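Local coordinates for protein transcriptional regulator (PDB 1VI0) that represses transcription of fatty acid degradation genes as a homodimer whose DNA binding is inhibited by long-chain fatty acyl-CoA, at residues A[90-95]-A[160-165]; A[134-139]-A[149-154]; A[156-161]-A[187-192]. All coordinates share one frame; numbering follows the deposited sequence.

Contact 1: residues A[90-95]-A[160-165]; sequences SKHFSL and GTIDET. With DCC (dodecyl-coa), chain C.
His92 and Ile162 meet where helices 81-97 and 151-171 run side by side in the C-terminal ligand-binding domain of this TetR-family repressor. The short segments are near parallel, at 24°, and His92 touches both Ile162 and the acyl chain of dodecyl-CoA. Its CB points toward segment 160-165, and with CG anti to the backbone N (chi1 -176°) the imidazole lies between the two. CG lies against Ile162 CG2, and ND1 comes nearer to that methyl, at 3.4 Å; ND1 also has a hydrogen bond with Tyr128 OH. CD2 and CE1 also lie against that methyl, and CE1 comes 3.7 Å from CA8 of the ligand. At the far rim NE2 bonds a water in the ring plane, at 2.8 Å, and that water donates to Asp163 OD1, also over 2.8 Å. The ring is sandwiched: over one face stands Ile162 CG2, a CH-pi contact 3.5 Å from the centroid and 13° off the normal, while CA9 of the ligand lies over the opposite face, displaced toward the rim. Hydrogen bonding at ND1 and NE2 is likely to fix the rotation of the imidazole about CB-CG. Asp163 is held by a salt bridge from OD2 to Arg111 and a hydrogen bond from Gln107 to OD1. On the side away from the ligand, Phe93 brings CE1 to Ile162 CG2 at 3.7 Å and crosses Thr165 at about a right angle, CZ lying 3.8 Å from Thr165 CG2. On the ligand side, Leu95 CD1 reaches C11, near the acyl tail's end, at 3.4 Å.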
# COMPACT_ATOMS: atom_id res chain seq x y z
N SER A 90 4.70 -3.39 -17.07
CA SER A 90 5.49 -4.62 -17.33
C SER A 90 6.89 -4.52 -16.77
O SER A 90 7.37 -5.50 -16.17
CB SER A 90 5.45 -4.89 -18.83
OG SER A 90 6.21 -3.98 -19.56
N LYS A 91 7.52 -3.33 -16.79
CA LYS A 91 8.85 -3.18 -16.25
C LYS A 91 8.84 -3.25 -14.71
O LYS A 91 9.75 -3.91 -14.17
CB LYS A 91 9.60 -2.00 -16.82
CG LYS A 91 9.75 -2.11 -18.35
CD LYS A 91 10.99 -2.94 -18.67
CE LYS A 91 10.70 -4.00 -19.72
NZ LYS A 91 9.90 -5.14 -19.15
N HIS A 92 7.83 -2.69 -14.11
CA HIS A 92 7.70 -2.75 -12.63
C HIS A 92 7.57 -4.22 -12.19
O HIS A 92 8.29 -4.75 -11.35
CB HIS A 92 6.56 -1.88 -12.19
CG HIS A 92 6.29 -1.71 -10.72
ND1 HIS A 92 5.88 -0.51 -10.15
CD2 HIS A 92 6.31 -2.60 -9.73
CE1 HIS A 92 5.63 -0.73 -8.85
NE2 HIS A 92 5.91 -2.01 -8.56
N PHE A 93 6.63 -4.94 -12.81
CA PHE A 93 6.36 -6.35 -12.48
C PHE A 93 7.60 -7.21 -12.74
O PHE A 93 7.97 -7.98 -11.84
CB PHE A 93 5.16 -6.82 -13.36
CG PHE A 93 3.83 -6.31 -12.89
CD1 PHE A 93 3.65 -5.50 -11.77
CD2 PHE A 93 2.67 -6.83 -13.49
CE1 PHE A 93 2.38 -5.16 -11.37
CE2 PHE A 93 1.40 -6.47 -13.07
CZ PHE A 93 1.26 -5.62 -11.97
N SER A 94 8.27 -7.00 -13.87
CA SER A 94 9.44 -7.76 -14.24
C SER A 94 10.60 -7.62 -13.26
O SER A 94 11.30 -8.59 -12.92
CB SER A 94 9.94 -7.45 -15.67
OG SER A 94 8.94 -7.92 -16.59
N LEU A 95 10.92 -6.42 -12.86
CA LEU A 95 11.98 -6.15 -11.88
C LEU A 95 11.75 -6.95 -10.60
O LEU A 95 12.63 -7.75 -10.22
CB LEU A 95 11.91 -4.65 -11.59
CG LEU A 95 13.07 -3.95 -10.88
CD1 LEU A 95 12.64 -3.32 -9.58
CD2 LEU A 95 14.31 -4.81 -10.73
N GLY A 160 -1.23 2.82 -7.02
CA GLY A 160 -1.80 1.92 -5.94
C GLY A 160 -2.25 0.59 -6.58
O GLY A 160 -2.07 -0.43 -5.89
N THR A 161 -2.76 0.62 -7.79
CA THR A 161 -3.21 -0.61 -8.49
C THR A 161 -2.00 -1.49 -8.80
O THR A 161 -1.94 -2.66 -8.42
CB THR A 161 -3.95 -0.22 -9.77
OG1 THR A 161 -5.19 0.43 -9.40
CG2 THR A 161 -4.24 -1.43 -10.66
N ILE A 162 -0.92 -0.93 -9.34
CA ILE A 162 0.29 -1.64 -9.62
C ILE A 162 0.88 -2.30 -8.37
O ILE A 162 1.11 -3.51 -8.17
CB ILE A 162 1.36 -0.75 -10.29
CG1 ILE A 162 0.86 -0.25 -11.68
CG2 ILE A 162 2.64 -1.56 -10.48
CD1 ILE A 162 1.80 0.81 -12.31
N ASP A 163 0.97 -1.42 -7.31
CA ASP A 163 1.55 -1.79 -6.07
C ASP A 163 0.73 -2.84 -5.31
O ASP A 163 1.35 -3.86 -4.87
CB ASP A 163 1.69 -0.53 -5.16
CG ASP A 163 2.43 -0.84 -3.89
OD1 ASP A 163 3.61 -1.31 -3.98
OD2 ASP A 163 1.94 -0.47 -2.78
N GLU A 164 -0.60 -2.76 -5.40
CA GLU A 164 -1.41 -3.77 -4.64
C GLU A 164 -1.35 -5.10 -5.43
O GLU A 164 -1.44 -6.17 -4.77
CB GLU A 164 -2.85 -3.29 -4.50
CG GLU A 164 -3.79 -4.30 -3.86
CD GLU A 164 -3.40 -4.62 -2.41
OE1 GLU A 164 -2.66 -3.85 -1.78
OE2 GLU A 164 -3.85 -5.71 -1.98
N THR A 165 -1.25 -4.99 -6.74
CA THR A 165 -1.08 -6.26 -7.52
C THR A 165 0.17 -6.98 -7.11
O THR A 165 0.18 -8.22 -6.83
CB THR A 165 -1.20 -6.00 -9.04
OG1 THR A 165 -2.45 -5.38 -9.34
CG2 THR A 165 -1.19 -7.39 -9.71
C2 DCC C . -5.80 16.70 -3.39
C4 DCC C . -3.67 16.15 -2.93
C5 DCC C . -3.80 14.88 -3.44
C6 DCC C . -5.09 14.56 -3.91
C8 DCC C . -1.79 15.06 -2.79
C10 DCC C . 11.03 0.24 -7.48
C11 DCC C . 12.20 -0.75 -7.38
C12 DCC C . 13.28 -0.33 -6.39
N9 DCC C . -2.38 16.26 -2.49
N7 DCC C . -2.61 14.19 -3.33
N3 DCC C . -4.62 17.11 -2.89
N1 DCC C . -6.07 15.49 -3.93
N6 DCC C . -5.35 13.34 -4.39
C1' DCC C . -1.75 17.53 -1.98
C2' DCC C . -0.75 17.31 -0.82
O2' DCC C . -1.49 17.56 0.40
C3' DCC C . 0.23 18.51 -1.04
O3' DCC C . -0.49 19.74 -0.68
C4' DCC C . 0.33 18.48 -2.61
O4' DCC C . -0.93 17.96 -3.07
C5' DCC C . 1.54 17.69 -3.06
O5' DCC C . 1.63 16.37 -2.46
P1 DCC C . 1.93 15.05 -3.29
O11 DCC C . 1.99 13.94 -2.37
O12 DCC C . 0.92 14.99 -4.48
O6 DCC C . 3.29 15.32 -4.00
P2 DCC C . 4.50 15.32 -3.08
O21 DCC C . 5.68 15.24 -4.01
O22 DCC C . 4.38 16.43 -2.12
O7 DCC C . 4.54 13.95 -2.22
CPA DCC C . 5.14 12.75 -2.88
CPB DCC C . 5.08 11.54 -1.90
CP8 DCC C . 3.69 11.47 -1.24
CP7 DCC C . 6.12 11.80 -0.82
CP9 DCC C . 5.49 10.26 -2.54
OP3 DCC C . 2.67 11.53 -2.18
CP6 DCC C . 3.51 10.27 -0.34
OP2 DCC C . 4.20 10.15 0.67
NP2 DCC C . 2.58 9.45 -0.73
CP5 DCC C . 2.30 8.17 0.04
CP4 DCC C . 3.07 7.05 -0.77
CP3 DCC C . 3.07 5.73 0.02
OP1 DCC C . 3.57 5.69 1.15
NP1 DCC C . 2.49 4.73 -0.56
CP2 DCC C . 2.33 3.38 0.01
CP1 DCC C . 3.17 2.53 -0.90
S DCC C . 4.85 3.10 -1.26
P3 DCC C . 0.06 21.01 0.14
O31 DCC C . 0.92 20.52 1.22
O32 DCC C . 0.80 21.89 -0.78
O33 DCC C . -1.22 21.65 0.62
CA1 DCC C . 5.75 2.46 0.17
CA2 DCC C . 7.28 2.36 -0.08
OA1 DCC C . 5.19 2.08 1.17
CA3 DCC C . 7.67 1.10 -0.88
CA4 DCC C . 8.40 1.26 -2.16
CA5 DCC C . 7.57 1.04 -3.40
CA6 DCC C . 8.29 0.36 -4.54
CA7 DCC C . 8.61 1.23 -5.74
CA8 DCC C . 8.57 0.63 -7.09
CA9 DCC C . 9.64 -0.42 -7.42
O HOH W 1 5.54 -2.33 -5.79

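Contact 2: residues A[134-139]-A[149-154]; sequences GILTEG and LDVRLA. With DCC (dodecyl-coa), chain C.
Where the end of helix 115-141 meets the start of helix 151-171, just across the connecting loop, Leu136 and Thr137 pack on Val151 and Ala154. Leu136 CD1 does most of the touching: it sits 3.7 Å from Ala154 CB, 3.8 Å from Val151 O and 4.2 Å from Val151 CG1, so one methyl touches both side chains and a carbonyl oxygen of the first helical turn. Val151 holds CG1 anti to its backbone N (chi1 174°), which leaves CG2 for the other neighbour, Thr137 CG2, at 3.9 Å. Those two side chains cross at about a right angle, while Thr137 OG1 is occupied with Asp133 O. This helix junction lies in the C-terminal ligand-binding domain of the TetR family. Asp150 is the N-cap of helix 151-171: its OD1 accepts from Leu153 N on the anti lone pair, over 3.0 Å at 166°. The residues after the cap that do not face helix 115-141 serve dodecyl-CoA. Arg152 turns its guanidinium so that adenine N3 stands 3.4 Å above one face, toward the rim, and NH1 gives a weak bond to the ribose O4' at 2.9 Å, bent to 126°. Beside it Leu153 CD2 abuts the adenine amino group, 3.3 Å from N6, and the same side chain also packs on Ser184 of the second subunit.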
# COMPACT_ATOMS: atom_id res chain seq x y z
N GLY A 134 3.76 12.90 -15.85
CA GLY A 134 4.17 13.35 -17.21
C GLY A 134 3.42 12.50 -18.25
O GLY A 134 2.99 12.95 -19.30
N ILE A 135 3.35 11.18 -18.05
CA ILE A 135 2.55 10.37 -19.02
C ILE A 135 1.14 10.89 -19.13
O ILE A 135 0.55 11.10 -20.18
CB ILE A 135 2.57 8.88 -18.59
CG1 ILE A 135 3.95 8.27 -18.72
CG2 ILE A 135 1.49 8.14 -19.38
CD1 ILE A 135 4.09 6.92 -18.00
N LEU A 136 0.48 11.21 -18.00
CA LEU A 136 -0.88 11.69 -17.93
C LEU A 136 -1.01 13.09 -18.61
O LEU A 136 -1.92 13.32 -19.35
CB LEU A 136 -1.33 11.76 -16.47
CG LEU A 136 -1.55 10.37 -15.81
CD1 LEU A 136 -1.77 10.47 -14.31
CD2 LEU A 136 -2.72 9.71 -16.54
N THR A 137 -0.09 13.99 -18.25
CA THR A 137 -0.21 15.38 -18.80
C THR A 137 0.09 15.42 -20.30
O THR A 137 -0.53 16.19 -21.01
CB THR A 137 0.61 16.41 -18.01
OG1 THR A 137 1.97 16.07 -17.98
CG2 THR A 137 0.02 16.54 -16.60
N GLU A 138 0.98 14.55 -20.73
CA GLU A 138 1.23 14.46 -22.20
C GLU A 138 -0.07 13.95 -22.83
O GLU A 138 -0.52 14.39 -23.87
CB GLU A 138 2.32 13.41 -22.42
CG GLU A 138 3.72 13.88 -22.17
CD GLU A 138 4.73 12.77 -22.14
OE1 GLU A 138 4.37 11.62 -22.52
OE2 GLU A 138 5.89 13.01 -21.74
N GLY A 139 -0.65 12.91 -22.19
CA GLY A 139 -1.91 12.35 -22.68
C GLY A 139 -3.03 13.37 -22.72
O GLY A 139 -3.92 13.32 -23.56
N LEU A 149 -10.24 14.36 -15.65
CA LEU A 149 -9.39 13.50 -14.82
C LEU A 149 -8.39 14.35 -14.02
O LEU A 149 -7.85 15.36 -14.52
CB LEU A 149 -8.66 12.52 -15.70
CG LEU A 149 -7.54 11.72 -15.05
CD1 LEU A 149 -7.38 10.38 -15.73
CD2 LEU A 149 -6.21 12.50 -15.14
N ASP A 150 -8.28 14.07 -12.73
CA ASP A 150 -7.36 14.73 -11.83
C ASP A 150 -6.03 13.98 -11.83
O ASP A 150 -5.98 12.78 -11.45
CB ASP A 150 -7.90 14.80 -10.40
CG ASP A 150 -6.97 15.59 -9.50
OD1 ASP A 150 -6.12 14.99 -8.79
OD2 ASP A 150 -7.00 16.86 -9.55
N VAL A 151 -4.95 14.60 -12.23
CA VAL A 151 -3.65 13.99 -12.32
C VAL A 151 -3.19 13.35 -11.03
O VAL A 151 -2.69 12.21 -11.06
CB VAL A 151 -2.62 14.95 -12.92
CG1 VAL A 151 -1.23 14.34 -12.87
CG2 VAL A 151 -2.97 15.31 -14.36
N ARG A 152 -3.08 14.07 -9.92
CA ARG A 152 -2.68 13.42 -8.65
C ARG A 152 -3.54 12.20 -8.35
O ARG A 152 -2.97 11.14 -8.01
CB ARG A 152 -2.84 14.46 -7.50
CG ARG A 152 -1.69 15.52 -7.66
CD ARG A 152 -1.85 16.62 -6.63
NE ARG A 152 -3.12 17.33 -6.72
CZ ARG A 152 -3.48 18.40 -6.02
NH1 ARG A 152 -2.65 18.94 -5.13
NH2 ARG A 152 -4.67 18.96 -6.19
N LEU A 153 -4.85 12.27 -8.44
CA LEU A 153 -5.68 11.09 -8.13
C LEU A 153 -5.42 9.96 -9.13
O LEU A 153 -5.35 8.80 -8.67
CB LEU A 153 -7.13 11.41 -8.05
CG LEU A 153 -7.72 12.16 -6.87
CD1 LEU A 153 -9.20 12.40 -7.17
CD2 LEU A 153 -7.57 11.28 -5.61
N ALA A 154 -5.33 10.28 -10.44
CA ALA A 154 -5.05 9.22 -11.42
C ALA A 154 -3.68 8.57 -11.13
O ALA A 154 -3.50 7.36 -11.31
CB ALA A 154 -5.12 9.73 -12.83
C2 DCC C . -5.80 16.70 -3.39
C4 DCC C . -3.67 16.15 -2.93
C5 DCC C . -3.80 14.88 -3.44
C6 DCC C . -5.09 14.56 -3.91
C8 DCC C . -1.79 15.06 -2.79
C10 DCC C . 11.03 0.24 -7.48
C11 DCC C . 12.20 -0.75 -7.38
C12 DCC C . 13.28 -0.33 -6.39
N9 DCC C . -2.38 16.26 -2.49
N7 DCC C . -2.61 14.19 -3.33
N3 DCC C . -4.62 17.11 -2.89
N1 DCC C . -6.07 15.49 -3.93
N6 DCC C . -5.35 13.34 -4.39
C1' DCC C . -1.75 17.53 -1.98
C2' DCC C . -0.75 17.31 -0.82
O2' DCC C . -1.49 17.56 0.40
C3' DCC C . 0.23 18.51 -1.04
O3' DCC C . -0.49 19.74 -0.68
C4' DCC C . 0.33 18.48 -2.61
O4' DCC C . -0.93 17.96 -3.07
C5' DCC C . 1.54 17.69 -3.06
O5' DCC C . 1.63 16.37 -2.46
P1 DCC C . 1.93 15.05 -3.29
O11 DCC C . 1.99 13.94 -2.37
O12 DCC C . 0.92 14.99 -4.48
O6 DCC C . 3.29 15.32 -4.00
P2 DCC C . 4.50 15.32 -3.08
O21 DCC C . 5.68 15.24 -4.01
O22 DCC C . 4.38 16.43 -2.12
O7 DCC C . 4.54 13.95 -2.22
CPA DCC C . 5.14 12.75 -2.88
CPB DCC C . 5.08 11.54 -1.90
CP8 DCC C . 3.69 11.47 -1.24
CP7 DCC C . 6.12 11.80 -0.82
CP9 DCC C . 5.49 10.26 -2.54
OP3 DCC C . 2.67 11.53 -2.18
CP6 DCC C . 3.51 10.27 -0.34
OP2 DCC C . 4.20 10.15 0.67
NP2 DCC C . 2.58 9.45 -0.73
CP5 DCC C . 2.30 8.17 0.04
CP4 DCC C . 3.07 7.05 -0.77
CP3 DCC C . 3.07 5.73 0.02
OP1 DCC C . 3.57 5.69 1.15
NP1 DCC C . 2.49 4.73 -0.56
CP2 DCC C . 2.33 3.38 0.01
CP1 DCC C . 3.17 2.53 -0.90
S DCC C . 4.85 3.10 -1.26
P3 DCC C . 0.06 21.01 0.14
O31 DCC C . 0.92 20.52 1.22
O32 DCC C . 0.80 21.89 -0.78
O33 DCC C . -1.22 21.65 0.62
CA1 DCC C . 5.75 2.46 0.17
CA2 DCC C . 7.28 2.36 -0.08
OA1 DCC C . 5.19 2.08 1.17
CA3 DCC C . 7.67 1.10 -0.88
CA4 DCC C . 8.40 1.26 -2.16
CA5 DCC C . 7.57 1.04 -3.40
CA6 DCC C . 8.29 0.36 -4.54
CA7 DCC C . 8.61 1.23 -5.74
CA8 DCC C . 8.57 0.63 -7.09
CA9 DCC C . 9.64 -0.42 -7.42

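Contact 3: residues A[156-161]-A[187-192]; sequences QMIFGT and ELLVSG. With DCC (dodecyl-coa), chain C.
The Phe159 ring and the Gln156 amide, the flat groups of segment 156-161, serve dodecyl-CoA, on a different side of the helix from the one where Leu189 meets Met157, Ile158 and Thr161. At the edge of the Phe159 ring, in its plane, lies the ligand carbon CP1, 3.9 Å from CE2; Leu125, Leu129 and Leu132 of helix 115-141 also touch this side chain. The Gln156 amide reads the Hoogsteen edge of the adenine with two bonds: NE2 donates to N7 over 3.0 Å at 163°, and OE1 accepts from N6 over 3.2 Å at 149°. The side chain is extended beyond CG, which carries the amide out to the base. With Gln156 replaced by an alanine, adenine N7 and N6 would probably lose these two partners and the base would be freer to shift. Toward the other helix, Leu189 and Thr161 reach for each other tip to tip, with CD2 of the leucine 3.8 Å from Thr161 CB. Leu189 CD1 meets Ile158 CG2 at 4.2 Å, whereas the touch of CD2 on Met157, a selenomethionine modelled in two conformers, is less certain. Met157 and Thr161 also face the second subunit, where Met157 packs on Thr161 of that chain. The segments run antiparallel, at 162° and 10.8 Å between axes, as in the four-helix bundle through which TetR-family repressors dimerise.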
# COMPACT_ATOMS: atom_id res chain seq x y z
N GLN A 156 -2.28 8.24 -8.23
CA GLN A 156 -2.48 7.40 -7.00
C GLN A 156 -3.19 6.13 -7.43
O GLN A 156 -2.87 5.05 -6.89
CB GLN A 156 -3.26 8.28 -6.02
CG GLN A 156 -2.24 9.31 -5.46
CD GLN A 156 -2.93 10.51 -4.81
OE1 GLN A 156 -4.04 10.47 -4.29
NE2 GLN A 156 -2.15 11.60 -4.70
N MSE A 157 -4.17 6.23 -8.29
CA MSE A 157 -4.86 5.01 -8.79
C MSE A 157 -3.85 4.14 -9.52
O MSE A 157 -3.79 2.87 -9.26
CB MSE A 157 -6.02 5.36 -9.68
CG MSE A 157 -6.78 4.21 -10.26
SE MSE A 157 -8.31 4.29 -11.37
CE MSE A 157 -7.67 5.12 -12.97
N ILE A 158 -3.06 4.66 -10.43
CA ILE A 158 -2.13 3.84 -11.20
C ILE A 158 -1.12 3.16 -10.34
O ILE A 158 -0.91 1.94 -10.31
CB ILE A 158 -1.43 4.66 -12.33
CG1 ILE A 158 -2.52 5.13 -13.30
CG2 ILE A 158 -0.35 3.86 -12.98
CD1 ILE A 158 -2.00 6.15 -14.30
N PHE A 159 -0.45 3.98 -9.49
CA PHE A 159 0.56 3.40 -8.62
C PHE A 159 -0.07 2.49 -7.57
O PHE A 159 0.49 1.37 -7.44
CB PHE A 159 1.37 4.52 -7.94
CG PHE A 159 2.38 3.98 -7.00
CD1 PHE A 159 3.53 3.36 -7.41
CD2 PHE A 159 2.07 3.97 -5.61
CE1 PHE A 159 4.45 2.84 -6.51
CE2 PHE A 159 2.98 3.44 -4.72
CZ PHE A 159 4.14 2.85 -5.16
N GLY A 160 -1.23 2.82 -7.02
CA GLY A 160 -1.80 1.92 -5.94
C GLY A 160 -2.25 0.59 -6.58
O GLY A 160 -2.07 -0.43 -5.89
N THR A 161 -2.76 0.62 -7.79
CA THR A 161 -3.21 -0.61 -8.49
C THR A 161 -2.00 -1.49 -8.80
O THR A 161 -1.94 -2.66 -8.42
CB THR A 161 -3.95 -0.22 -9.77
OG1 THR A 161 -5.19 0.43 -9.40
CG2 THR A 161 -4.24 -1.43 -10.66
N GLU A 187 -5.40 -2.70 -18.97
CA GLU A 187 -6.75 -2.49 -19.45
C GLU A 187 -7.73 -2.05 -18.38
O GLU A 187 -8.67 -1.26 -18.65
CB GLU A 187 -7.22 -3.74 -20.23
CG GLU A 187 -6.43 -3.92 -21.55
CD GLU A 187 -6.64 -2.74 -22.50
OE1 GLU A 187 -7.61 -1.99 -22.35
OE2 GLU A 187 -5.82 -2.59 -23.43
N LEU A 188 -7.57 -2.53 -17.15
CA LEU A 188 -8.38 -2.14 -16.03
C LEU A 188 -8.15 -0.62 -15.76
O LEU A 188 -9.17 0.05 -15.57
CB LEU A 188 -8.02 -2.90 -14.73
CG LEU A 188 -8.66 -4.36 -14.75
CD1 LEU A 188 -7.98 -5.25 -13.79
CD2 LEU A 188 -10.15 -4.16 -14.47
N LEU A 189 -6.93 -0.14 -15.81
CA LEU A 189 -6.64 1.29 -15.56
C LEU A 189 -7.17 2.16 -16.71
O LEU A 189 -7.75 3.23 -16.47
CB LEU A 189 -5.13 1.49 -15.38
CG LEU A 189 -4.51 0.86 -14.08
CD1 LEU A 189 -3.03 0.83 -14.12
CD2 LEU A 189 -5.05 1.64 -12.87
N VAL A 190 -7.07 1.67 -17.94
CA VAL A 190 -7.47 2.37 -19.14
C VAL A 190 -8.96 2.51 -19.27
O VAL A 190 -9.42 3.60 -19.57
CB VAL A 190 -6.79 1.75 -20.39
CG1 VAL A 190 -7.46 2.28 -21.65
CG2 VAL A 190 -5.31 2.00 -20.37
N SER A 191 -9.77 1.47 -18.98
CA SER A 191 -11.20 1.49 -19.20
C SER A 191 -12.04 1.29 -17.96
O SER A 191 -13.29 1.39 -18.08
CB SER A 191 -11.61 0.40 -20.24
OG SER A 191 -10.89 0.63 -21.46
N GLY A 192 -11.49 0.96 -16.82
CA GLY A 192 -12.18 0.84 -15.57
C GLY A 192 -13.08 -0.41 -15.55
O GLY A 192 -12.91 -1.26 -16.44
C2 DCC C . -5.80 16.70 -3.39
C4 DCC C . -3.67 16.15 -2.93
C5 DCC C . -3.80 14.88 -3.44
C6 DCC C . -5.09 14.56 -3.91
C8 DCC C . -1.79 15.06 -2.79
C10 DCC C . 11.03 0.24 -7.48
C11 DCC C . 12.20 -0.75 -7.38
C12 DCC C . 13.28 -0.33 -6.39
N9 DCC C . -2.38 16.26 -2.49
N7 DCC C . -2.61 14.19 -3.33
N3 DCC C . -4.62 17.11 -2.89
N1 DCC C . -6.07 15.49 -3.93
N6 DCC C . -5.35 13.34 -4.39
C1' DCC C . -1.75 17.53 -1.98
C2' DCC C . -0.75 17.31 -0.82
O2' DCC C . -1.49 17.56 0.40
C3' DCC C . 0.23 18.51 -1.04
O3' DCC C . -0.49 19.74 -0.68
C4' DCC C . 0.33 18.48 -2.61
O4' DCC C . -0.93 17.96 -3.07
C5' DCC C . 1.54 17.69 -3.06
O5' DCC C . 1.63 16.37 -2.46
P1 DCC C . 1.93 15.05 -3.29
O11 DCC C . 1.99 13.94 -2.37
O12 DCC C . 0.92 14.99 -4.48
O6 DCC C . 3.29 15.32 -4.00
P2 DCC C . 4.50 15.32 -3.08
O21 DCC C . 5.68 15.24 -4.01
O22 DCC C . 4.38 16.43 -2.12
O7 DCC C . 4.54 13.95 -2.22
CPA DCC C . 5.14 12.75 -2.88
CPB DCC C . 5.08 11.54 -1.90
CP8 DCC C . 3.69 11.47 -1.24
CP7 DCC C . 6.12 11.80 -0.82
CP9 DCC C . 5.49 10.26 -2.54
OP3 DCC C . 2.67 11.53 -2.18
CP6 DCC C . 3.51 10.27 -0.34
OP2 DCC C . 4.20 10.15 0.67
NP2 DCC C . 2.58 9.45 -0.73
CP5 DCC C . 2.30 8.17 0.04
CP4 DCC C . 3.07 7.05 -0.77
CP3 DCC C . 3.07 5.73 0.02
OP1 DCC C . 3.57 5.69 1.15
NP1 DCC C . 2.49 4.73 -0.56
CP2 DCC C . 2.33 3.38 0.01
CP1 DCC C . 3.17 2.53 -0.90
S DCC C . 4.85 3.10 -1.26
P3 DCC C . 0.06 21.01 0.14
O31 DCC C . 0.92 20.52 1.22
O32 DCC C . 0.80 21.89 -0.78
O33 DCC C . -1.22 21.65 0.62
CA1 DCC C . 5.75 2.46 0.17
CA2 DCC C . 7.28 2.36 -0.08
OA1 DCC C . 5.19 2.08 1.17
CA3 DCC C . 7.67 1.10 -0.88
CA4 DCC C . 8.40 1.26 -2.16
CA5 DCC C . 7.57 1.04 -3.40
CA6 DCC C . 8.29 0.36 -4.54
CA7 DCC C . 8.61 1.23 -5.74
CA8 DCC C . 8.57 0.63 -7.09
CA9 DCC C . 9.64 -0.42 -7.42

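In the fold
All three contacts use helix 151-171, pairing it with 81-97 in contact 1, 115-141 in contact 2 and 182-191 in contact 3. Contact 2 is nested in the chain loop closed by contact 1; their centres lie 18 Å apart and their nearest atoms about 7 Å. Contact 3 bridges that gap, sharing Gly160 and Thr161 with contact 1 (centres 11 Å apart) and packing on contact 2 through Leu136 CD2 and Ile158 CD1 at 4.3 Å. Dodecyl-CoA touches all three, its adenine at contacts 2 and 3, the carbon next to its sulfur at contacts 1 and 3, and its acyl chain at contact 1. Each also reaches the second subunit, so pocket and dimer interface share one helix.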